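Side-chain contact in type-iv like pilin ttha1222 (Thermus thermophilus, PDB 5G2F), which is a type IV pilin-like protein linked to natural competence and probably takes part in DNA uptake, the present chain being its soluble pilin domain: residues Arg12-Ala15 and Leu16-Ala20. Sequence-based numbering, arbitrary orientation.
Sequences RNVA and LALEA
V14 and L18 sit one helical turn apart on the same face of helix 3-19, with V14 CG1 at 4.3 Å from L18 CD1, a light van der Waals touch. L18 carries CG beside its own backbone N (chi1 -74°), which lays the branch back over the preceding turn, CG 3.5 Å from V14 O. Both side chains continue onto I52 of strand 47-54, while A15 packs on Y60 and I62 of strand 60-66. On another flank N13 and L16 meet obliquely: the amide oxygen N13 OD1 lies 3.8 Å from L16 CD1, and A2 of a second subunit packs on both residues.

Four successive i to i+4 backbone hydrogen bonds hold the turns together. L16 N to R12 O (2.9 Å) is nearly straight at the hydrogen, 170°; A17 N reaches N13 O, L18 N reaches V14 O, and E19 N reaches A15 O.

E19 CG lies 3.3 Å from A15 O; the bend at chi2 (-58°) then turns the carboxylate. OE1 makes a salt bridge with R22 and OE2 hydrogen-bonds to Y60 OH, tying this turn to strand 60-66. This is the pilin fold: the globular-domain part of the N-terminal helix, here 3-19, packs its apolar face on an antiparallel beta-sheet.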
loop_
_atom_site.group_PDB
_atom_site.type_symbol
_atom_site.label_atom_id
_atom_site.label_comp_id
_atom_site.label_asym_id
_atom_site.label_seq_id
_atom_site.Cartn_x
_atom_site.Cartn_y
_atom_site.Cartn_z
ATOM N N ARG A 12 -5.102 -15.888 0.558
ATOM C CA ARG A 12 -6.204 -16.031 1.488
ATOM C C ARG A 12 -5.984 -15.183 2.727
ATOM O O ARG A 12 -6.929 -14.587 3.247
ATOM C CB ARG A 12 -6.448 -17.489 1.880
ATOM C CG ARG A 12 -7.037 -18.297 0.727
ATOM C CD ARG A 12 -7.582 -19.644 1.200
ATOM N NE ARG A 12 -8.217 -20.411 0.109
ATOM C CZ ARG A 12 -9.419 -20.138 -0.412
ATOM N NH1 ARG A 12 -10.166 -19.130 0.053
ATOM N NH2 ARG A 12 -9.899 -20.913 -1.385
ATOM N N ASN A 13 -4.733 -15.111 3.186
ATOM C CA ASN A 13 -4.411 -14.224 4.326
ATOM C C ASN A 13 -4.571 -12.732 4.017
ATOM O O ASN A 13 -5.046 -11.981 4.889
ATOM C CB ASN A 13 -3.017 -14.555 4.906
ATOM C CG ASN A 13 -3.057 -15.757 5.825
ATOM O OD1 ASN A 13 -4.041 -15.979 6.532
ATOM N ND2 ASN A 13 -1.971 -16.529 5.851
ATOM N N VAL A 14 -4.272 -12.319 2.773
ATOM C CA VAL A 14 -4.540 -10.953 2.325
ATOM C C VAL A 14 -6.043 -10.666 2.400
ATOM O O VAL A 14 -6.479 -9.669 2.962
ATOM C CB VAL A 14 -4.003 -10.693 0.903
ATOM C CG1 VAL A 14 -4.412 -9.333 0.375
ATOM C CG2 VAL A 14 -2.487 -10.809 0.896
ATOM N N ALA A 15 -6.837 -11.579 1.837
ATOM C CA ALA A 15 -8.303 -11.449 1.887
ATOM C C ALA A 15 -8.836 -11.345 3.322
ATOM O O ALA A 15 -9.634 -10.456 3.610
ATOM C CB ALA A 15 -8.962 -12.627 1.199
ATOM N N LEU A 16 -8.412 -12.257 4.189
ATOM C CA LEU A 16 -8.823 -12.203 5.616
ATOM C C LEU A 16 -8.463 -10.872 6.270
ATOM O O LEU A 16 -9.270 -10.283 6.978
ATOM C CB LEU A 16 -8.203 -13.324 6.430
ATOM C CG LEU A 16 -8.785 -14.709 6.173
ATOM C CD1 LEU A 16 -7.862 -15.787 6.724
ATOM C CD2 LEU A 16 -10.177 -14.833 6.777
ATOM N N ALA A 17 -7.285 -10.364 5.954
ATOM C CA ALA A 17 -6.889 -9.047 6.454
ATOM C C ALA A 17 -7.782 -7.908 5.939
ATOM O O ALA A 17 -8.161 -6.989 6.692
ATOM C CB ALA A 17 -5.427 -8.778 6.108
ATOM N N LEU A 18 -8.128 -7.951 4.659
ATOM C CA LEU A 18 -9.007 -6.959 4.084
ATOM C C LEU A 18 -10.429 -7.010 4.710
ATOM O O LEU A 18 -11.050 -5.985 4.983
ATOM C CB LEU A 18 -9.095 -7.158 2.541
ATOM C CG LEU A 18 -7.887 -6.731 1.742
ATOM C CD1 LEU A 18 -8.053 -7.056 0.277
ATOM C CD2 LEU A 18 -7.592 -5.226 1.865
ATOM N N GLU A 19 -10.938 -8.215 4.920
ATOM C CA GLU A 19 -12.222 -8.399 5.577
ATOM C C GLU A 19 -12.265 -7.696 6.937
ATOM O O GLU A 19 -13.290 -7.087 7.303
ATOM C CB GLU A 19 -12.565 -9.887 5.714
ATOM C CG GLU A 19 -12.834 -10.631 4.396
ATOM C CD GLU A 19 -13.965 -10.044 3.563
ATOM O OE1 GLU A 19 -15.096 -9.858 4.102
ATOM O OE2 GLU A 19 -13.687 -9.735 2.384
ATOM N N ALA A 20 -11.157 -7.756 7.647
ATOM C CA ALA A 20 -11.054 -7.138 8.982
ATOM C C ALA A 20 -11.121 -5.630 8.963
ATOM O O ALA A 20 -11.260 -5.015 10.007
ATOM C CB ALA A 20 -9.772 -7.589 9.649
#